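Local coordinates for protein beta-glucanase (PDB 6EUG) that probably hydrolyses glycosidic bonds of beta-1,3-linked galactans, acting here through its family 43 glycoside hydrolase domain, at residues Q210-M215 with A225-S230; L237-L242 with K252-F257; G137-A142 with S158-P163. All coordinates share one frame; numbering follows the deposited sequence. Where two conformers were deposited one is given.

Contact 1: residues Q210-M215 with A225-S230. With GIM (glucoimidazole), chain B.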
loop_
_atom_site.group_PDB
_atom_site.type_symbol
_atom_site.label_atom_id
_atom_site.label_comp_id
_atom_site.label_asym_id
_atom_site.label_seq_id
_atom_site.Cartn_x
_atom_site.Cartn_y
_atom_site.Cartn_z
ATOM N N GLN A 210 -14.907 -2.262 7.682
ATOM C CA GLN A 210 -13.776 -1.441 8.114
ATOM C C GLN A 210 -13.241 -0.603 6.951
ATOM O O GLN A 210 -13.238 -1.060 5.786
ATOM C CB GLN A 210 -12.668 -2.334 8.694
ATOM C CG GLN A 210 -13.135 -3.164 9.897
ATOM C CD GLN A 210 -13.590 -2.308 11.057
ATOM O OE1 GLN A 210 -12.836 -1.443 11.521
ATOM N NE2 GLN A 210 -14.846 -2.544 11.544
ATOM N N MET A 211 -12.813 0.620 7.275
ATOM C CA MET A 211 -12.302 1.555 6.284
ATOM C C MET A 211 -10.968 1.092 5.739
ATOM O O MET A 211 -10.206 0.464 6.445
ATOM C CB MET A 211 -12.141 2.963 6.881
ATOM C CG MET A 211 -13.455 3.620 7.329
ATOM S SD MET A 211 -13.236 5.149 8.248
ATOM C CE MET A 211 -12.579 6.243 6.982
ATOM N N SER A 212 -10.731 1.361 4.450
ATOM C CA SER A 212 -9.442 1.031 3.792
ATOM C C SER A 212 -9.012 2.175 2.927
ATOM O O SER A 212 -9.732 2.506 1.980
ATOM C CB SER A 212 -9.609 -0.260 2.926
ATOM O OG SER A 212 -8.373 -0.696 2.358
ATOM N N ARG A 213 -7.864 2.801 3.255
ATOM C CA ARG A 213 -7.270 3.846 2.440
ATOM C C ARG A 213 -5.899 3.378 1.894
ATOM O O ARG A 213 -5.890 2.490 1.030
ATOM C CB ARG A 213 -7.293 5.229 3.140
ATOM C CG ARG A 213 -8.700 5.744 3.410
ATOM C CD ARG A 213 -8.737 7.272 3.338
ATOM N NE ARG A 213 -10.026 7.889 3.675
ATOM C CZ ARG A 213 -10.371 8.332 4.888
ATOM N NH1 ARG A 213 -9.563 8.172 5.946
ATOM N NH2 ARG A 213 -11.559 8.914 5.061
ATOM N N ASP A 214 -4.773 3.901 2.382
ATOM C CA ASP A 214 -3.477 3.400 1.940
ATOM C C ASP A 214 -3.415 1.872 2.223
ATOM O O ASP A 214 -3.931 1.400 3.257
ATOM C CB ASP A 214 -2.296 4.061 2.667
ATOM C CG ASP A 214 -2.035 5.497 2.253
ATOM O OD1 ASP A 214 -2.728 6.092 1.389
ATOM O OD2 ASP A 214 -1.039 6.042 2.791
ATOM N N MET A 215 -2.855 1.128 1.265
ATOM C CA MET A 215 -2.844 -0.352 1.312
ATOM C C MET A 215 -1.704 -1.010 0.546
ATOM O O MET A 215 -1.057 -0.404 -0.319
ATOM C CB MET A 215 -4.187 -0.903 0.786
ATOM C CG MET A 215 -4.591 -0.472 -0.630
ATOM S SD MET A 215 -5.386 -1.705 -1.691
ATOM C CE MET A 215 -3.929 -2.694 -2.090
ATOM N N ALA A 225 -2.606 -15.159 0.838
ATOM C CA ALA A 225 -2.379 -13.724 0.593
ATOM C C ALA A 225 -3.081 -12.853 1.647
ATOM O O ALA A 225 -4.133 -13.227 2.159
ATOM C CB ALA A 225 -2.836 -13.336 -0.815
ATOM N N TYR A 226 -2.491 -11.676 1.910
ATOM C CA TYR A 226 -2.962 -10.724 2.905
ATOM C C TYR A 226 -3.090 -9.316 2.318
ATOM O O TYR A 226 -2.205 -8.857 1.559
ATOM C CB TYR A 226 -2.057 -10.676 4.168
ATOM C CG TYR A 226 -1.987 -12.053 4.853
ATOM C CD1 TYR A 226 -1.077 -13.016 4.441
ATOM C CD2 TYR A 226 -2.864 -12.387 5.907
ATOM C CE1 TYR A 226 -1.053 -14.281 5.026
ATOM C CE2 TYR A 226 -2.833 -13.634 6.481
ATOM C CZ TYR A 226 -1.922 -14.571 6.050
ATOM O OH TYR A 226 -1.914 -15.796 6.653
ATOM N N HIS A 227 -4.177 -8.663 2.715
ATOM C CA HIS A 227 -4.496 -7.239 2.414
ATOM C C HIS A 227 -4.205 -6.416 3.702
ATOM O O HIS A 227 -4.825 -6.639 4.756
ATOM C CB HIS A 227 -5.945 -7.140 1.937
ATOM C CG HIS A 227 -6.448 -5.742 1.680
ATOM N ND1 HIS A 227 -7.751 -5.364 1.938
ATOM C CD2 HIS A 227 -5.825 -4.643 1.201
ATOM C CE1 HIS A 227 -7.904 -4.089 1.614
ATOM N NE2 HIS A 227 -6.743 -3.629 1.171
ATOM N N ILE A 228 -3.249 -5.497 3.590
ATOM C CA ILE A 228 -2.727 -4.700 4.707
ATOM C C ILE A 228 -3.161 -3.255 4.425
ATOM O O ILE A 228 -2.874 -2.736 3.345
ATOM C CB ILE A 228 -1.205 -4.792 4.824
ATOM C CG1 ILE A 228 -0.798 -6.251 5.158
ATOM C CG2 ILE A 228 -0.712 -3.896 5.962
ATOM C CD1 ILE A 228 0.620 -6.624 4.884
ATOM N N TYR A 229 -3.865 -2.621 5.345
ATOM C CA TYR A 229 -4.417 -1.272 5.055
ATOM C C TYR A 229 -4.578 -0.351 6.257
ATOM O O TYR A 229 -4.749 -0.819 7.380
ATOM C CB TYR A 229 -5.765 -1.403 4.301
ATOM C CG TYR A 229 -6.786 -2.265 5.071
ATOM C CD1 TYR A 229 -6.761 -3.678 4.985
ATOM C CD2 TYR A 229 -7.722 -1.683 5.958
ATOM C CE1 TYR A 229 -7.655 -4.446 5.709
ATOM C CE2 TYR A 229 -8.619 -2.451 6.680
ATOM C CZ TYR A 229 -8.557 -3.839 6.598
ATOM O OH TYR A 229 -9.421 -4.601 7.353
ATOM N N SER A 230 -4.547 0.962 5.988
ATOM C CA SER A 230 -4.829 1.973 6.988
ATOM C C SER A 230 -6.367 2.066 7.153
ATOM O O SER A 230 -7.099 2.265 6.184
ATOM C CB SER A 230 -4.218 3.324 6.593
ATOM O OG SER A 230 -2.809 3.224 6.399
HETATM C C1 GIM B . -1.750 10.372 1.661
HETATM C C2 GIM B . -1.560 9.054 1.016
HETATM N N10 GIM B . -2.164 11.499 1.054
HETATM C C3 GIM B . -1.526 9.226 -0.514
HETATM C C4 GIM B . -2.674 10.187 -0.945
HETATM C C5 GIM B . -2.421 11.604 -0.409
HETATM C C6 GIM B . -3.562 12.574 -0.711
HETATM C C7 GIM B . -1.873 11.927 3.209
HETATM C C8 GIM B . -2.230 12.479 1.995
HETATM N N1 GIM B . -1.578 10.627 2.982
HETATM O O3 GIM B . -1.712 7.963 -1.170
HETATM O O2 GIM B . -0.432 8.392 1.647
HETATM O O4 GIM B . -3.992 9.737 -0.540
HETATM O O6 GIM B . -4.723 12.227 0.037
#

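Contact 2: residues L237-L242 with K252-F257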
loop_
_atom_site.group_PDB
_atom_site.type_symbol
_atom_site.label_atom_id
_atom_site.label_comp_id
_atom_site.label_asym_id
_atom_site.label_seq_id
_atom_site.Cartn_x
_atom_site.Cartn_y
_atom_site.Cartn_z
ATOM N N LEU A 237 -3.699 0.338 11.765
ATOM C CA LEU A 237 -3.463 -0.612 10.654
ATOM C C LEU A 237 -4.278 -1.895 10.872
ATOM O O LEU A 237 -4.418 -2.346 12.009
ATOM C CB LEU A 237 -2.011 -1.030 10.542
ATOM C CG LEU A 237 -1.022 -0.034 9.964
ATOM C CD1 LEU A 237 0.369 -0.566 10.218
ATOM C CD2 LEU A 237 -1.270 0.164 8.464
ATOM N N GLN A 238 -4.814 -2.457 9.777
ATOM C CA GLN A 238 -5.436 -3.793 9.820
ATOM C C GLN A 238 -4.799 -4.730 8.791
ATOM O O GLN A 238 -4.318 -4.263 7.740
ATOM C CB GLN A 238 -6.971 -3.714 9.684
ATOM C CG GLN A 238 -7.655 -3.028 10.869
ATOM C CD GLN A 238 -9.172 -2.884 10.725
ATOM O OE1 GLN A 238 -9.761 -3.412 9.764
ATOM N NE2 GLN A 238 -9.817 -2.145 11.667
ATOM N N ILE A 239 -4.739 -6.040 9.134
ATOM C CA ILE A 239 -4.187 -7.096 8.268
ATOM C C ILE A 239 -5.267 -8.150 8.139
ATOM O O ILE A 239 -5.652 -8.731 9.161
ATOM C CB ILE A 239 -2.915 -7.739 8.855
ATOM C CG1 ILE A 239 -1.873 -6.653 9.160
ATOM C CG2 ILE A 239 -2.364 -8.813 7.916
ATOM C CD1 ILE A 239 -0.535 -7.162 9.699
ATOM N N ALA A 240 -5.739 -8.370 6.901
ATOM C CA ALA A 240 -6.890 -9.255 6.592
ATOM C C ALA A 240 -6.509 -10.372 5.611
ATOM O O ALA A 240 -6.000 -10.115 4.513
ATOM C CB ALA A 240 -8.039 -8.441 6.020
ATOM N N GLU A 241 -6.778 -11.612 6.000
ATOM C CA GLU A 241 -6.613 -12.761 5.119
ATOM C C GLU A 241 -7.551 -12.724 3.885
ATOM O O GLU A 241 -8.760 -12.489 4.024
ATOM C CB GLU A 241 -6.865 -14.020 5.942
ATOM C CG GLU A 241 -6.633 -15.347 5.222
ATOM C CD GLU A 241 -7.130 -16.545 6.007
ATOM O OE1 GLU A 241 -8.314 -16.540 6.466
ATOM O OE2 GLU A 241 -6.348 -17.511 6.149
ATOM N N LEU A 242 -7.014 -13.045 2.712
ATOM C CA LEU A 242 -7.800 -13.225 1.473
ATOM C C LEU A 242 -8.228 -14.698 1.267
ATOM O O LEU A 242 -7.548 -15.641 1.714
ATOM C CB LEU A 242 -6.992 -12.737 0.268
ATOM C CG LEU A 242 -6.665 -11.229 0.275
ATOM C CD1 LEU A 242 -5.942 -10.862 -1.010
ATOM C CD2 LEU A 242 -7.890 -10.335 0.473
ATOM N N LYS A 252 -11.167 -13.228 8.660
ATOM C CA LYS A 252 -10.105 -13.338 9.650
ATOM C C LYS A 252 -9.170 -12.137 9.462
ATOM O O LYS A 252 -8.621 -11.938 8.356
ATOM C CB LYS A 252 -9.346 -14.664 9.473
ATOM C CG LYS A 252 -8.279 -14.931 10.514
ATOM C CD LYS A 252 -7.351 -16.085 10.160
ATOM C CE LYS A 252 -8.059 -17.404 10.044
ATOM N NZ LYS A 252 -7.051 -18.508 10.161
ATOM N N TYR A 253 -9.029 -11.324 10.510
ATOM C CA TYR A 253 -8.162 -10.138 10.476
ATOM C C TYR A 253 -7.725 -9.706 11.859
ATOM O O TYR A 253 -8.399 -10.042 12.841
ATOM C CB TYR A 253 -8.817 -8.942 9.773
ATOM C CG TYR A 253 -9.953 -8.177 10.478
ATOM C CD1 TYR A 253 -11.228 -8.727 10.597
ATOM C CD2 TYR A 253 -9.757 -6.854 10.962
ATOM C CE1 TYR A 253 -12.270 -8.018 11.189
ATOM C CE2 TYR A 253 -10.789 -6.132 11.559
ATOM C CZ TYR A 253 -12.055 -6.700 11.670
ATOM O OH TYR A 253 -13.080 -5.965 12.268
ATOM N N ILE A 254 -6.629 -8.928 11.908
ATOM C CA ILE A 254 -6.144 -8.298 13.155
ATOM C C ILE A 254 -6.047 -6.758 12.985
ATOM O O ILE A 254 -6.021 -6.234 11.855
ATOM C CB ILE A 254 -4.802 -8.882 13.663
ATOM C CG1 ILE A 254 -3.621 -8.591 12.699
ATOM C CG2 ILE A 254 -4.978 -10.361 13.965
ATOM C CD1 ILE A 254 -2.226 -8.860 13.246
ATOM N N ARG A 255 -5.954 -6.058 14.111
ATOM C CA ARG A 255 -5.712 -4.616 14.136
ATOM C C ARG A 255 -4.459 -4.357 14.997
ATOM O O ARG A 255 -4.276 -4.984 16.054
ATOM C CB ARG A 255 -6.959 -3.853 14.639
ATOM C CG ARG A 255 -7.339 -4.036 16.105
ATOM C CD ARG A 255 -8.675 -3.377 16.440
ATOM N NE ARG A 255 -8.634 -1.908 16.527
ATOM C CZ ARG A 255 -8.454 -1.194 17.638
ATOM N NH1 ARG A 255 -8.277 -1.779 18.814
ATOM N NH2 ARG A 255 -8.504 0.142 17.562
ATOM N N ILE A 256 -3.590 -3.465 14.531
ATOM C CA ILE A 256 -2.316 -3.201 15.189
ATOM C C ILE A 256 -2.016 -1.706 15.230
ATOM O O ILE A 256 -2.477 -0.917 14.381
ATOM C CB ILE A 256 -1.124 -3.968 14.547
ATOM C CG1 ILE A 256 -1.002 -3.654 13.029
ATOM C CG2 ILE A 256 -1.262 -5.478 14.779
ATOM C CD1 ILE A 256 0.266 -4.211 12.389
ATOM N N PHE A 257 -1.259 -1.306 16.248
ATOM C CA PHE A 257 -0.891 0.113 16.454
ATOM C C PHE A 257 -2.059 1.073 16.432
ATOM O O PHE A 257 -2.033 2.084 15.702
ATOM C CB PHE A 257 0.288 0.574 15.522
ATOM C CG PHE A 257 1.474 -0.336 15.616
ATOM C CD1 PHE A 257 2.255 -0.306 16.774
ATOM C CD2 PHE A 257 1.760 -1.273 14.618
ATOM C CE1 PHE A 257 3.295 -1.212 16.948
ATOM C CE2 PHE A 257 2.806 -2.175 14.792
ATOM C CZ PHE A 257 3.565 -2.142 15.978
HETATM O O HOH W 1 -10.150 -11.293 6.118
#

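Contact 3: residues G137-A142 with S158-P163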
loop_
_atom_site.group_PDB
_atom_site.type_symbol
_atom_site.label_atom_id
_atom_site.label_comp_id
_atom_site.label_asym_id
_atom_site.label_seq_id
_atom_site.Cartn_x
_atom_site.Cartn_y
_atom_site.Cartn_z
ATOM N N GLY A 137 -14.258 10.234 1.637
ATOM C CA GLY A 137 -15.261 9.622 2.505
ATOM C C GLY A 137 -15.439 8.108 2.417
ATOM O O GLY A 137 -15.384 7.438 3.433
ATOM N N PRO A 138 -15.688 7.562 1.207
ATOM C CA PRO A 138 -16.015 6.131 1.118
ATOM C C PRO A 138 -14.991 5.119 1.675
ATOM O O PRO A 138 -15.391 4.067 2.164
ATOM C CB PRO A 138 -16.281 5.923 -0.388
ATOM C CG PRO A 138 -16.757 7.268 -0.849
ATOM C CD PRO A 138 -15.960 8.270 -0.055
ATOM N N ALA A 139 -13.686 5.403 1.531
ATOM C CA ALA A 139 -12.607 4.594 2.080
ATOM C C ALA A 139 -12.732 3.125 1.718
ATOM O O ALA A 139 -12.833 2.264 2.609
ATOM C CB ALA A 139 -12.506 4.800 3.604
ATOM N N ARG A 140 -12.734 2.847 0.404
ATOM C CA ARG A 140 -12.909 1.487 -0.107
ATOM C C ARG A 140 -11.624 0.842 -0.679
ATOM O O ARG A 140 -10.652 1.538 -1.082
ATOM C CB ARG A 140 -13.957 1.474 -1.217
ATOM C CG ARG A 140 -15.384 1.858 -0.809
ATOM C CD ARG A 140 -16.364 1.654 -1.963
ATOM N NE ARG A 140 -17.747 1.884 -1.538
ATOM C CZ ARG A 140 -18.825 1.535 -2.227
ATOM N NH1 ARG A 140 -18.730 0.881 -3.376
ATOM N NH2 ARG A 140 -20.026 1.838 -1.754
ATOM N N ALA A 141 -11.633 -0.496 -0.681
ATOM C CA ALA A 141 -10.711 -1.268 -1.501
ATOM C C ALA A 141 -11.481 -1.834 -2.679
ATOM O O ALA A 141 -12.620 -2.260 -2.528
ATOM C CB ALA A 141 -10.054 -2.391 -0.718
ATOM N N ALA A 142 -10.834 -1.848 -3.827
ATOM C CA ALA A 142 -11.398 -2.456 -5.055
ATOM C C ALA A 142 -10.534 -3.608 -5.573
ATOM O O ALA A 142 -9.323 -3.578 -5.404
ATOM C CB ALA A 142 -11.542 -1.401 -6.120
ATOM N N SER A 158 -16.071 -3.376 -5.264
ATOM C CA SER A 158 -15.400 -2.524 -4.269
ATOM C C SER A 158 -16.228 -2.487 -3.003
ATOM O O SER A 158 -17.445 -2.773 -3.011
ATOM C CB SER A 158 -15.155 -1.092 -4.793
ATOM O OG SER A 158 -16.341 -0.284 -4.789
ATOM N N GLY A 159 -15.584 -2.130 -1.897
ATOM C CA GLY A 159 -16.305 -2.022 -0.647
ATOM C C GLY A 159 -15.363 -1.789 0.521
ATOM O O GLY A 159 -14.144 -1.913 0.382
ATOM N N ARG A 160 -15.947 -1.462 1.672
ATOM C CA ARG A 160 -15.250 -1.529 2.949
ATOM C C ARG A 160 -15.079 -3.020 3.326
ATOM O O ARG A 160 -15.732 -3.927 2.732
ATOM C CB ARG A 160 -15.965 -0.700 4.040
ATOM C CG ARG A 160 -15.913 0.821 3.838
ATOM C CD ARG A 160 -16.455 1.617 5.017
ATOM N NE ARG A 160 -16.303 3.055 4.768
ATOM C CZ ARG A 160 -16.633 4.025 5.606
ATOM N NH1 ARG A 160 -17.168 3.746 6.776
ATOM N NH2 ARG A 160 -16.417 5.294 5.279
ATOM N N VAL A 161 -14.236 -3.279 4.313
ATOM C CA VAL A 161 -13.703 -4.629 4.533
ATOM C C VAL A 161 -14.384 -5.402 5.670
ATOM O O VAL A 161 -14.493 -4.907 6.786
ATOM C CB VAL A 161 -12.178 -4.590 4.767
ATOM C CG1 VAL A 161 -11.605 -5.998 4.877
ATOM C CG2 VAL A 161 -11.442 -3.793 3.667
ATOM N N ASN A 162 -14.787 -6.648 5.370
ATOM C CA ASN A 162 -15.319 -7.598 6.355
ATOM C C ASN A 162 -16.550 -7.092 7.164
ATOM O O ASN A 162 -16.527 -7.124 8.405
ATOM C CB ASN A 162 -14.214 -8.108 7.317
ATOM C CG ASN A 162 -13.220 -9.069 6.664
ATOM O OD1 ASN A 162 -11.980 -8.931 6.866
ATOM N ND2 ASN A 162 -13.720 -10.041 5.902
ATOM N N PRO A 163 -17.615 -6.641 6.473
ATOM C CA PRO A 163 -18.853 -6.277 7.222
ATOM C C PRO A 163 -19.315 -7.346 8.229
ATOM O O PRO A 163 -19.281 -8.564 7.911
ATOM C CB PRO A 163 -19.882 -6.026 6.106
ATOM C CG PRO A 163 -19.362 -6.770 4.926
ATOM C CD PRO A 163 -17.860 -6.663 5.013
#

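Contact 1: residues Q210-M215 with A225-S230
The Tyr229 ring meets the first segment at its edge: Met211 O lies near the ring plane, 3.3 Å from Tyr229 CD2. One face of the His227 ring is taken up from within its own strand by Tyr229 CD1, 3.5 Å above the plane and over the centre. Two further groups approach this imidazole obliquely, Ser212 OG at 3.5 Å from His227 CE1 and Met215 SD at 3.7 Å from His227 NE2. The sulfur arrives there because Met215 CG sits between the backbone N and the carbonyl carbon (chi1 57°) and the chain then bends twice, crossing the histidine at about a right angle. Outside the segments, His249 bonds His227 ND1 and Gln238 bonds Tyr229 OH, which anchors the polar end of each ring.

In the five-bladed beta-propeller of family 43, this is where the chain enters the first strand of a blade. Met215 opens strand 215-219 and faces Tyr229 as an antiparallel non-hydrogen-bonded pair, CA to CA 4.2 Å. Ser230 holds the loop before that strand through its backbone N-H and carbonyl: Ser230 N donates to Asp214 O (2.8 Å), and Arg213 N donates to Ser230 O (3.1 Å, 158° at the hydrogen). With its backbone held this way, Asp214 extends its carboxylate to the ligand, where OD2 accepts a hydrogen bond from O2 of glucoimidazole at 2.7 Å. OD2 is also bonded to Ala264 N.

Contact 2: residues L237-L242 with K252-F257
Lys252 O is gripped from two directions: Glu241 N donates to it at 3.0 Å, and a water sits 2.8 Å from Lys252 O. That water also lies at hydrogen-bonding distance from Glu241 O, though with other acceptors nearby it may not serve both carbonyls. The strands run antiparallel (165° between their directions), Ile239 and Ile254 exchanging two backbone bonds, the shorter from Ile254 N to Ile239 O at 2.9 Å.

On the face bearing Gln238 and Tyr253, the two side chains lie alongside each other and point the same way, amide and ring planes 40° apart, Gln238 OE1 being 3.4 Å from Tyr253 CE2. Besides Tyr229, the amide has Glu232 and Gln210, both at NE2; Tyr253 OH is bonded to Ala165 O. The other face is apolar. Ile256 CG1, flanked by its backbone N and carbonyl carbon (chi1 56°), packs 3.8 Å from Leu237 CB, while Ile256 CD1 meets Ile239 CD1 at 4.1 Å. Glu241 OE2 stays 4.2 Å from Lys252 NZ, beyond a salt bridge; OE2 is salt-bridged to Lys224 and OE1 hydrogen-bonded to Thr250. This regular antiparallel pair forms the third and fourth strands of a beta-propeller blade, the fourth at its outer edge.

Contact 3: residues G137-A142 with S158-P163
Arg160 reaches two successive carbonyls of the facing loop with one edge of its guanidinium. Its NE donates to Pro138 O at 2.9 Å, almost straight (171° at the hydrogen), and its NH2 makes a weaker, bent bond to Gly137 O at 3.0 Å. Both oxygens lie close to the guanidinium plane. Seen from the acceptor, though, NE stands 41° above the carbonyl plane of Pro138 and so does not point at a carbonyl lone pair. An extended chain beyond CG, itself anti to the carbonyl carbon (chi1 -69°), gives Arg160 the span to do this, and CG passes 3.6 Å from Ala139 O on the way. A long, weak ion pair joins its NH1 to Asp205.

Arg140 works in the reverse direction, from the first segment to the second. Its methylenes run past Gly159, with CG 4.0 Å from Gly159 CA, and NH1 donates in the guanidinium plane to Ser158 OG at 3.0 Å. That hydroxyl is also bonded to Asp102, to which Arg140 itself is only distantly and weakly paired. The hydroxyl thus bridges the arginine and the carboxylate, and Asp102 would be expected to draw the hydroxyl proton.

Next to the arginines, the backbone is satisfied by a reciprocal pair: Ala141 N donates to Gly159 O (3.1 Å) and Gly159 N to Ala141 O (3.0 Å). In the loop before the strand, Ala139 N is bonded to Glu130 and Ala139 O to Ser212 N. Beyond the reciprocal pair, Ala142 CB packs on Ser158 CB at 3.9 Å. The whole is the open end of a beta hairpin formed by the third and fourth strands of a propeller blade, and the loop at that end follows directly on Tyr136 of the glucoimidazole pocket.

Overall arrangement
Contact 1 lies between the other two, its centre about 8 Å from that of contact 2 and about 9 Å from that of contact 3, which are themselves about 14 Å apart. It shares a blade with contact 2: strands 225-231 and 236-242 are neighbours, bonded for instance by His227 O and Ala240 N at 2.9 Å. Contact 3 belongs to another blade and is stitched to residues 210-212 by backbone bonds, including Gln210 N to Val161 O at 2.8 Å. Of the three, contact 1 alone reaches glucoimidazole, through Asp214. In contact 2 the side chain of Leu237 is about 11 Å from glucoimidazole, and in contact 3 the side chain of Ala139 is about 11 Å from glucoimidazole.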